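Local atomic coordinates of nitroalkane oxidase (Podospora anserina, PDB entry 3MKH), a protein that catalyses the FAD-dependent oxidation of nitroalkanes to aldehydes or ketones, consuming oxygen and releasing nitrite and hydrogen peroxide. Residues A[358-363]-A[400-405]; A[272-277]-A[354-359]; A[265-270]-A[407-412]. All coordinates share one frame; numbering follows the deposited sequence.

Interaction 1 of 3, residues A[358-363]-A[400-405]. With FAD (flavin-adenine dinucleotide), chain E.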
loop_
_atom_site.group_PDB
_atom_site.type_symbol
_atom_site.label_atom_id
_atom_site.label_comp_id
_atom_site.label_asym_id
_atom_site.label_seq_id
_atom_site.Cartn_x
_atom_site.Cartn_y
_atom_site.Cartn_z
ATOM N N PHE A 358 -11.335 5.455 6.865
ATOM C CA PHE A 358 -10.924 4.067 6.631
ATOM C C PHE A 358 -11.764 3.394 5.543
ATOM O O PHE A 358 -11.232 2.775 4.630
ATOM C CB PHE A 358 -11.020 3.235 7.924
ATOM C CG PHE A 358 -10.669 1.769 7.739
ATOM C CD1 PHE A 358 -11.641 0.843 7.389
ATOM C CD2 PHE A 358 -9.362 1.329 7.886
ATOM C CE1 PHE A 358 -11.322 -0.511 7.218
ATOM C CE2 PHE A 358 -9.034 -0.007 7.716
ATOM C CZ PHE A 358 -10.015 -0.934 7.382
ATOM N N CYS A 359 -13.085 3.499 5.684
ATOM C CA CYS A 359 -14.021 2.768 4.851
ATOM C C CYS A 359 -14.095 3.353 3.439
ATOM O O CYS A 359 -14.226 2.606 2.472
ATOM C CB CYS A 359 -15.419 2.747 5.487
ATOM S SG CYS A 359 -15.495 1.891 7.115
ATOM N N SER A 360 -14.017 4.677 3.319
ATOM C CA SER A 360 -14.080 5.293 1.990
ATOM C C SER A 360 -12.897 4.812 1.161
ATOM O O SER A 360 -13.051 4.446 0.003
ATOM C CB SER A 360 -14.103 6.828 2.068
ATOM O OG SER A 360 -12.911 7.318 2.660
ATOM N N GLU A 361 -11.716 4.779 1.765
ATOM C CA GLU A 361 -10.516 4.418 1.021
ATOM C C GLU A 361 -10.442 2.910 0.798
ATOM O O GLU A 361 -10.010 2.445 -0.266
ATOM C CB GLU A 361 -9.261 4.986 1.710
ATOM C CG GLU A 361 -9.212 6.506 1.551
ATOM C CD GLU A 361 -8.053 7.183 2.272
ATOM O OE1 GLU A 361 -7.107 6.487 2.707
ATOM O OE2 GLU A 361 -8.095 8.427 2.383
ATOM N N ALA A 362 -10.908 2.150 1.784
ATOM C CA ALA A 362 -10.995 0.703 1.631
ATOM C C ALA A 362 -11.975 0.274 0.530
ATOM O O ALA A 362 -11.753 -0.734 -0.133
ATOM C CB ALA A 362 -11.346 0.036 2.953
ATOM N N ALA A 363 -13.059 1.025 0.337
ATOM C CA ALA A 363 -13.970 0.756 -0.786
ATOM C C ALA A 363 -13.308 0.923 -2.165
ATOM O O ALA A 363 -13.477 0.081 -3.068
ATOM C CB ALA A 363 -15.240 1.636 -0.679
ATOM N N GLY A 400 -16.986 16.146 2.854
ATOM C CA GLY A 400 -15.749 16.588 3.459
ATOM C C GLY A 400 -14.618 15.639 3.098
ATOM O O GLY A 400 -14.488 14.547 3.678
ATOM N N GLY A 401 -13.803 16.058 2.136
ATOM C CA GLY A 401 -12.747 15.217 1.581
ATOM C C GLY A 401 -11.738 14.780 2.628
ATOM O O GLY A 401 -11.493 15.520 3.583
ATOM N N ASN A 402 -11.152 13.594 2.462
ATOM C CA ASN A 402 -10.210 13.086 3.465
ATOM C C ASN A 402 -8.952 13.955 3.624
ATOM O O ASN A 402 -8.449 14.142 4.735
ATOM C CB ASN A 402 -9.805 11.641 3.180
ATOM C CG ASN A 402 -10.967 10.664 3.317
ATOM O OD1 ASN A 402 -10.856 9.502 2.930
ATOM N ND2 ASN A 402 -12.081 11.134 3.854
ATOM N N VAL A 403 -8.446 14.492 2.519
ATOM C CA VAL A 403 -7.132 15.154 2.549
ATOM C C VAL A 403 -7.215 16.581 3.086
ATOM O O VAL A 403 -6.362 17.015 3.862
ATOM C CB VAL A 403 -6.488 15.161 1.139
ATOM C CG1 VAL A 403 -5.133 15.885 1.150
ATOM C CG2 VAL A 403 -6.333 13.727 0.633
ATOM N N GLY A 404 -8.247 17.302 2.662
ATOM C CA GLY A 404 -8.399 18.706 2.988
ATOM C C GLY A 404 -9.212 18.971 4.240
ATOM O O GLY A 404 -9.096 20.044 4.836
ATOM N N ILE A 405 -10.046 18.010 4.632
ATOM C CA ILE A 405 -10.995 18.247 5.725
ATOM C C ILE A 405 -10.909 17.206 6.839
ATOM O O ILE A 405 -10.471 17.516 7.960
ATOM C CB ILE A 405 -12.436 18.363 5.198
ATOM C CG1 ILE A 405 -12.504 19.509 4.173
ATOM C CG2 ILE A 405 -13.425 18.558 6.357
ATOM C CD1 ILE A 405 -13.906 19.956 3.820
HETATM P PA FAD E . -12.029 21.439 -1.379
HETATM O O1A FAD E . -12.051 22.749 -0.733
HETATM O O2A FAD E . -12.625 21.289 -2.708
HETATM O O5B FAD E . -10.505 20.933 -1.432
HETATM C C5B FAD E . -10.012 20.201 -2.552
HETATM C C4B FAD E . -8.643 19.546 -2.284
HETATM O O4B FAD E . -7.671 20.574 -2.050
HETATM C C3B FAD E . -8.661 18.703 -1.012
HETATM O O3B FAD E . -9.029 17.359 -1.326
HETATM C C2B FAD E . -7.209 18.746 -0.573
HETATM O O2B FAD E . -6.464 17.736 -1.244
HETATM C C1B FAD E . -6.742 20.128 -1.030
HETATM N N9A FAD E . -6.784 21.051 0.139
HETATM C C8A FAD E . -7.533 22.145 0.248
HETATM N N7A FAD E . -7.321 22.718 1.427
HETATM C C5A FAD E . -6.426 21.984 2.076
HETATM C C6A FAD E . -5.821 22.086 3.321
HETATM N N6A FAD E . -6.119 23.088 4.137
HETATM N N1A FAD E . -4.930 21.158 3.684
HETATM C C2A FAD E . -4.626 20.158 2.877
HETATM N N3A FAD E . -5.183 20.032 1.684
HETATM C C4A FAD E . -6.083 20.924 1.258
HETATM N N1 FAD E . -21.814 19.373 -0.454
HETATM C C2 FAD E . -22.809 19.930 0.339
HETATM O O2 FAD E . -22.651 21.048 0.808
HETATM N N3 FAD E . -23.974 19.217 0.602
HETATM C C4 FAD E . -24.161 17.944 0.068
HETATM O O4 FAD E . -25.196 17.326 0.303
HETATM C C4X FAD E . -23.166 17.389 -0.726
HETATM N N5 FAD E . -23.316 16.112 -1.274
HETATM C C5X FAD E . -22.484 15.720 -2.327
HETATM C C6 FAD E . -22.802 14.622 -3.121
HETATM C C7 FAD E . -21.967 14.251 -4.168
HETATM C C7M FAD E . -22.308 13.052 -5.047
HETATM C C8 FAD E . -20.811 14.978 -4.417
HETATM C C8M FAD E . -19.884 14.581 -5.566
HETATM C C9 FAD E . -20.491 16.067 -3.620
HETATM C C9A FAD E . -21.327 16.441 -2.579
HETATM N N10 FAD E . -21.010 17.540 -1.780
HETATM C C10 FAD E . -21.999 18.103 -0.983
HETATM C "C1'" FAD E . -19.638 18.101 -1.761
HETATM C "C2'" FAD E . -18.760 17.363 -0.748
HETATM O "O2'" FAD E . -19.275 17.548 0.567
HETATM C "C3'" FAD E . -17.288 17.801 -0.798
HETATM O "O3'" FAD E . -16.532 16.915 0.015
HETATM C "C4'" FAD E . -17.048 19.233 -0.298
HETATM O "O4'" FAD E . -17.357 20.171 -1.319
HETATM C "C5'" FAD E . -15.583 19.417 0.115
HETATM O "O5'" FAD E . -14.695 19.048 -0.942
HETATM P P FAD E . -13.133 18.876 -0.675
HETATM O O1P FAD E . -12.963 18.099 0.558
HETATM O O2P FAD E . -12.492 18.402 -1.901
HETATM O O3P FAD E . -12.699 20.397 -0.353
#

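Interaction 2 of 3, residues A[272-277]-A[354-359]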
loop_
_atom_site.group_PDB
_atom_site.type_symbol
_atom_site.label_atom_id
_atom_site.label_comp_id
_atom_site.label_asym_id
_atom_site.label_seq_id
_atom_site.Cartn_x
_atom_site.Cartn_y
_atom_site.Cartn_z
ATOM N N GLY A 272 -21.978 12.987 12.146
ATOM C CA GLY A 272 -22.944 11.920 11.961
ATOM C C GLY A 272 -22.847 11.322 10.562
ATOM O O GLY A 272 -22.875 10.098 10.380
ATOM N N SER A 273 -22.730 12.183 9.563
ATOM C CA SER A 273 -22.692 11.718 8.179
ATOM C C SER A 273 -21.436 10.877 7.918
ATOM O O SER A 273 -21.458 9.949 7.104
ATOM C CB SER A 273 -22.761 12.892 7.199
ATOM O OG SER A 273 -21.583 13.681 7.275
ATOM N N ALA A 274 -20.349 11.213 8.614
ATOM C CA ALA A 274 -19.086 10.468 8.504
ATOM C C ALA A 274 -19.280 8.978 8.829
ATOM O O ALA A 274 -18.707 8.102 8.173
ATOM C CB ALA A 274 -18.021 11.086 9.430
ATOM N N VAL A 275 -20.075 8.702 9.857
ATOM C CA VAL A 275 -20.379 7.320 10.233
ATOM C C VAL A 275 -21.105 6.625 9.087
ATOM O O VAL A 275 -20.806 5.483 8.738
ATOM C CB VAL A 275 -21.247 7.254 11.526
ATOM C CG1 VAL A 275 -21.662 5.807 11.850
ATOM C CG2 VAL A 275 -20.505 7.882 12.716
ATOM N N LEU A 276 -22.053 7.335 8.486
ATOM C CA LEU A 276 -22.890 6.757 7.439
ATOM C C LEU A 276 -22.108 6.573 6.139
ATOM O O LEU A 276 -22.402 5.673 5.368
ATOM C CB LEU A 276 -24.145 7.601 7.220
ATOM C CG LEU A 276 -25.379 7.205 8.057
ATOM C CD1 LEU A 276 -25.057 6.377 9.297
ATOM C CD2 LEU A 276 -26.259 8.388 8.380
ATOM N N VAL A 277 -21.108 7.421 5.913
ATOM C CA VAL A 277 -20.172 7.215 4.808
ATOM C C VAL A 277 -19.366 5.926 5.009
ATOM O O VAL A 277 -19.065 5.203 4.045
ATOM C CB VAL A 277 -19.228 8.432 4.594
ATOM C CG1 VAL A 277 -18.076 8.067 3.638
ATOM C CG2 VAL A 277 -20.027 9.619 4.038
ATOM N N ALA A 354 -12.647 8.533 11.755
ATOM C CA ALA A 354 -11.886 7.330 11.397
ATOM C C ALA A 354 -12.670 6.389 10.481
ATOM O O ALA A 354 -12.120 5.863 9.492
ATOM C CB ALA A 354 -11.428 6.583 12.659
ATOM N N ALA A 355 -13.944 6.158 10.803
ATOM C CA ALA A 355 -14.747 5.243 9.996
ATOM C C ALA A 355 -14.855 5.807 8.587
ATOM O O ALA A 355 -14.697 5.081 7.612
ATOM C CB ALA A 355 -16.156 5.031 10.591
ATOM N N LYS A 356 -15.125 7.106 8.492
ATOM C CA LYS A 356 -15.252 7.762 7.186
ATOM C C LYS A 356 -13.967 7.570 6.376
ATOM O O LYS A 356 -14.002 7.127 5.234
ATOM C CB LYS A 356 -15.562 9.254 7.355
ATOM C CG LYS A 356 -16.183 9.942 6.132
ATOM C CD LYS A 356 -15.168 10.254 5.022
ATOM C CE LYS A 356 -15.717 11.348 4.072
ATOM N NZ LYS A 356 -14.770 11.659 2.933
ATOM N N VAL A 357 -12.827 7.898 6.971
ATOM C CA VAL A 357 -11.570 7.807 6.245
ATOM C C VAL A 357 -11.204 6.363 5.906
ATOM O O VAL A 357 -10.807 6.066 4.785
ATOM C CB VAL A 357 -10.415 8.476 7.020
ATOM C CG1 VAL A 357 -9.082 8.235 6.304
ATOM C CG2 VAL A 357 -10.697 9.965 7.181
ATOM N N PHE A 358 -11.335 5.455 6.865
ATOM C CA PHE A 358 -10.924 4.067 6.631
ATOM C C PHE A 358 -11.764 3.394 5.543
ATOM O O PHE A 358 -11.232 2.775 4.630
ATOM C CB PHE A 358 -11.020 3.235 7.924
ATOM C CG PHE A 358 -10.669 1.769 7.739
ATOM C CD1 PHE A 358 -11.641 0.843 7.389
ATOM C CD2 PHE A 358 -9.362 1.329 7.886
ATOM C CE1 PHE A 358 -11.322 -0.511 7.218
ATOM C CE2 PHE A 358 -9.034 -0.007 7.716
ATOM C CZ PHE A 358 -10.015 -0.934 7.382
ATOM N N CYS A 359 -13.085 3.499 5.684
ATOM C CA CYS A 359 -14.021 2.768 4.851
ATOM C C CYS A 359 -14.095 3.353 3.439
ATOM O O CYS A 359 -14.226 2.606 2.472
ATOM C CB CYS A 359 -15.419 2.747 5.487
ATOM S SG CYS A 359 -15.495 1.891 7.115
#

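Interaction 3 of 3, residues A[265-270]-A[407-412]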
loop_
_atom_site.group_PDB
_atom_site.type_symbol
_atom_site.label_atom_id
_atom_site.label_comp_id
_atom_site.label_asym_id
_atom_site.label_seq_id
_atom_site.Cartn_x
_atom_site.Cartn_y
_atom_site.Cartn_z
ATOM N N VAL A 265 -22.512 23.511 14.251
ATOM C CA VAL A 265 -23.656 22.695 13.873
ATOM C C VAL A 265 -23.390 21.988 12.535
ATOM O O VAL A 265 -23.698 20.802 12.384
ATOM C CB VAL A 265 -24.970 23.514 13.836
ATOM C CG1 VAL A 265 -26.087 22.733 13.144
ATOM C CG2 VAL A 265 -25.393 23.914 15.251
ATOM N N ALA A 266 -22.801 22.694 11.574
ATOM C CA ALA A 266 -22.516 22.064 10.272
ATOM C C ALA A 266 -21.569 20.873 10.440
ATOM O O ALA A 266 -21.792 19.788 9.890
ATOM C CB ALA A 266 -21.937 23.073 9.293
ATOM N N PHE A 267 -20.512 21.076 11.210
ATOM C CA PHE A 267 -19.540 20.023 11.436
ATOM C C PHE A 267 -20.135 18.930 12.302
ATOM O O PHE A 267 -19.721 17.788 12.218
ATOM C CB PHE A 267 -18.247 20.589 12.035
ATOM C CG PHE A 267 -17.429 21.375 11.044
ATOM C CD1 PHE A 267 -17.205 20.878 9.777
ATOM C CD2 PHE A 267 -16.890 22.602 11.376
ATOM C CE1 PHE A 267 -16.456 21.590 8.842
ATOM C CE2 PHE A 267 -16.145 23.317 10.453
ATOM C CZ PHE A 267 -15.930 22.808 9.181
ATOM N N GLY A 268 -21.109 19.282 13.134
ATOM C CA GLY A 268 -21.828 18.282 13.898
ATOM C C GLY A 268 -22.595 17.385 12.948
ATOM O O GLY A 268 -22.605 16.158 13.092
ATOM N N ALA A 269 -23.259 18.000 11.975
ATOM C CA ALA A 269 -23.971 17.241 10.961
ATOM C C ALA A 269 -22.982 16.322 10.228
ATOM O O ALA A 269 -23.272 15.145 10.000
ATOM C CB ALA A 269 -24.665 18.182 9.985
ATOM N N PHE A 270 -21.801 16.845 9.897
ATOM C CA PHE A 270 -20.815 16.052 9.166
ATOM C C PHE A 270 -20.152 14.967 10.011
ATOM O O PHE A 270 -19.569 14.035 9.460
ATOM C CB PHE A 270 -19.750 16.928 8.507
ATOM C CG PHE A 270 -20.272 17.782 7.377
ATOM C CD1 PHE A 270 -20.907 17.209 6.287
ATOM C CD2 PHE A 270 -20.098 19.151 7.397
ATOM C CE1 PHE A 270 -21.380 17.997 5.240
ATOM C CE2 PHE A 270 -20.563 19.948 6.360
ATOM C CZ PHE A 270 -21.208 19.373 5.282
ATOM N N ARG A 407 -8.897 14.637 7.564
ATOM C CA ARG A 407 -7.607 14.493 8.251
ATOM C C ARG A 407 -7.170 15.755 9.030
ATOM O O ARG A 407 -6.446 15.644 10.021
ATOM C CB ARG A 407 -6.496 14.011 7.313
ATOM C CG ARG A 407 -6.671 12.565 6.823
ATOM C CD ARG A 407 -5.399 12.048 6.090
ATOM N NE ARG A 407 -5.553 10.641 5.723
ATOM C CZ ARG A 407 -6.070 10.226 4.570
ATOM N NH1 ARG A 407 -6.437 11.107 3.641
ATOM N NH2 ARG A 407 -6.197 8.933 4.337
ATOM N N ARG A 408 -7.583 16.939 8.571
ATOM C CA ARG A 408 -7.310 18.193 9.293
ATOM C C ARG A 408 -8.072 18.216 10.614
ATOM O O ARG A 408 -7.592 18.753 11.606
ATOM C CB ARG A 408 -7.714 19.429 8.481
ATOM C CG ARG A 408 -6.948 19.647 7.188
ATOM C CD ARG A 408 -5.469 19.350 7.357
ATOM N NE ARG A 408 -5.102 18.260 6.471
ATOM C CZ ARG A 408 -4.277 17.265 6.778
ATOM N NH1 ARG A 408 -3.690 17.201 7.967
ATOM N NH2 ARG A 408 -4.045 16.322 5.868
ATOM N N HIS A 409 -9.283 17.669 10.624
ATOM C CA HIS A 409 -10.007 17.556 11.882
ATOM C C HIS A 409 -9.307 16.583 12.841
ATOM O O HIS A 409 -9.105 16.907 14.003
ATOM C CB HIS A 409 -11.468 17.185 11.642
ATOM C CG HIS A 409 -12.288 18.321 11.111
ATOM N ND1 HIS A 409 -13.333 18.878 11.814
ATOM C CD2 HIS A 409 -12.194 19.025 9.958
ATOM C CE1 HIS A 409 -13.862 19.862 11.108
ATOM N NE2 HIS A 409 -13.187 19.974 9.979
ATOM N N LEU A 410 -8.907 15.413 12.346
ATOM C CA LEU A 410 -8.146 14.472 13.170
ATOM C C LEU A 410 -6.890 15.148 13.748
ATOM O O LEU A 410 -6.570 14.997 14.925
ATOM C CB LEU A 410 -7.776 13.237 12.348
ATOM C CG LEU A 410 -8.982 12.362 11.994
ATOM C CD1 LEU A 410 -8.624 11.278 10.960
ATOM C CD2 LEU A 410 -9.576 11.733 13.262
ATOM N N GLN A 411 -6.193 15.908 12.914
ATOM C CA GLN A 411 -5.015 16.654 13.364
ATOM C C GLN A 411 -5.326 17.644 14.505
ATOM O O GLN A 411 -4.601 17.694 15.498
ATOM C CB GLN A 411 -4.368 17.367 12.170
ATOM C CG GLN A 411 -3.169 18.256 12.496
ATOM C CD GLN A 411 -2.554 18.896 11.250
ATOM O OE1 GLN A 411 -1.398 19.323 11.272
ATOM N NE2 GLN A 411 -3.329 18.976 10.163
ATOM N N GLN A 412 -6.396 18.426 14.369
ATOM C CA GLN A 412 -6.789 19.361 15.431
ATOM C C GLN A 412 -7.199 18.664 16.732
ATOM O O GLN A 412 -6.933 19.169 17.824
ATOM C CB GLN A 412 -7.899 20.301 14.954
ATOM C CG GLN A 412 -7.445 21.200 13.813
ATOM C CD GLN A 412 -6.211 22.026 14.178
ATOM O OE1 GLN A 412 -6.107 22.551 15.293
ATOM N NE2 GLN A 412 -5.273 22.149 13.234
#

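Interaction 1 of 3, residues A[358-363]-A[400-405]
Asn-402 reaches between Ser-360 and Glu-361, two consecutive residues of helix 345-374. Asn-402 and Glu-361 extend toward each other from opposite directions. Their amide and carboxylate planes are turned 49° apart, so the two groups do not lie flat on one another. The atom modelled as Asn-402 OD1 sits 3.0 Å from Ser-360 OG. Asn-402 OD1 is also 3.0 Å from Glu-361 OE2, so both polar groups converge on one end of the amide. Glu-361 OE2 also passes 3.7 Å from Asn-402 CB. The Glu-361 chain is extended beyond CG (chi2 176°), which carries its carboxylate to the second helix. There OE2 forms a salt bridge with Arg-407. Ser-360 OG is hydrogen-bonded within its own helix to Lys-356 O, one turn earlier.

Both segments belong to the C-terminal helical domain of the acyl-CoA dehydrogenase fold. Residues 400-405 form the start of helix 402-415, with Gly-401 as N-cap, and this start faces FAD. Gly-401 N donates to FAD O1P at 2.7 Å, and Gly-400 N to FAD O3' at 3.0 Å. A helix N-terminus at a phosphate is likely to favour its negative charge. The phosphate oxygen FAD O1P lies where a CB of Gly-401 would sit. Gly-404, likewise without a side chain, brings its CA within 3.6 Å of FAD C4A in the adenine. Val-403 CG1 lies 3.3 Å from the ribose atom FAD O2B.

Interaction 2 of 3, residues A[272-277]-A[354-359]
Ala-274 and Val-277 of 272-277 touch Lys-356 of the second helix. The walk begins at Ser-273, whose OG is hydrogen-bonded to OD1 of Asp-399, the inferred proton acceptor. Ala-274 follows and is the first residue to meet the lysine. The backbones are close here, with CA atoms of Ala-274 and Lys-356 only 4.9 Å apart. The small methyl allows this. Ala-274 CB lies 3.7 Å from Lys-356 CB. The carbonyl atom Ala-274 O also comes within 3.4 Å of Lys-356 CB.

Val-277 makes the other half of the contact. Val-277 CG1 packs 3.6 Å from Lys-356 CG, and the same methyl lies 3.9 Å from Lys-356 CD. The lysine chain therefore runs past one branch of the valine. Helices 262-298 and 345-374 both belong to the C-terminal helical domain of the acyl-CoA dehydrogenase fold, and this contact joins them in its buried interior. Val-277 also packs against Phe-398 and Asp-399, which puts the contact beside the active site.

The Lys-356 chain starts along the interface and bends at chi2 (-77°). Beyond the bend it is extended and leads away from helix 262-298. Its buried NZ is hydrogen-bonded to three backbone carbonyls, those of Leu-395, Phe-398 and Gly-400. Replacing it with an alanine would probably leave those three carbonyls without their shared donor and open a gap beside Val-277. On helix 345-374, Ala-354 and Val-357 point away from this contact and pack on Ile-322 of a second subunit.

Interaction 3 of 3, residues A[265-270]-A[407-412]
His-409 points its ring edge at the face of Phe-267, and this one pair makes the whole contact. From CB, the His-409 side chain sets out toward helix 262-298. Its CG lies beside the backbone N (chi1 -74°), which directs the ring toward Phe-267. CB and CG serve as a spacer, since the CA atoms of Phe-267 and His-409 are 9.9 Å apart. ND1 turns to a different partner and is hydrogen-bonded to Arg-349 NH2. CE1 is the atom that meets the phenyl ring. His-409 CE1 stands over the ring centre, 3.7 Å from Phe-267 CD1. His-409 NE2 lies 3.8 Å from Phe-267 CE1.

The two ring planes are inclined at 68°, and the centroids of the Phe-267 and His-409 rings are 4.7 Å apart. This is a T-shaped (edge-to-face) pair. It links helices 262-298 and 402-415 of the C-terminal helical domain. Phe-267 also touches Leu-144, and His-409 touches Leu-353 of helix 345-374. The neighbouring Arg-408 forms a salt bridge with Asp-315 of a second subunit.

Arg-349 can only donate, so ND1 probably acts as acceptor. That would leave a proton to NE2, which also borders the phenyl ring. The edge-to-face geometry directs the polar imidazole C-H at CE1 toward the electron-rich phenyl face, which implies a weak electrostatic attraction added to dispersion.

Overall arrangement
The three contacts tie together three helices: 262-298, 345-374 and 402-415. Each interaction joins a different pair of them. Interactions 1 and 2 are buried and lie about 8 Å apart, centre to centre. Interaction 3 is at the surface, and its two touching residues are only partly covered. Interaction 1 is polar and borders the cofactor. Interaction 2 is aliphatic where the helices touch, although its lysine ends among backbone carbonyls. Interaction 3 is aromatic. Lys-356 links interactions 1 and 2, and a salt bridge links 1 and 3. All three have residues within reach of a second subunit of the tetramer.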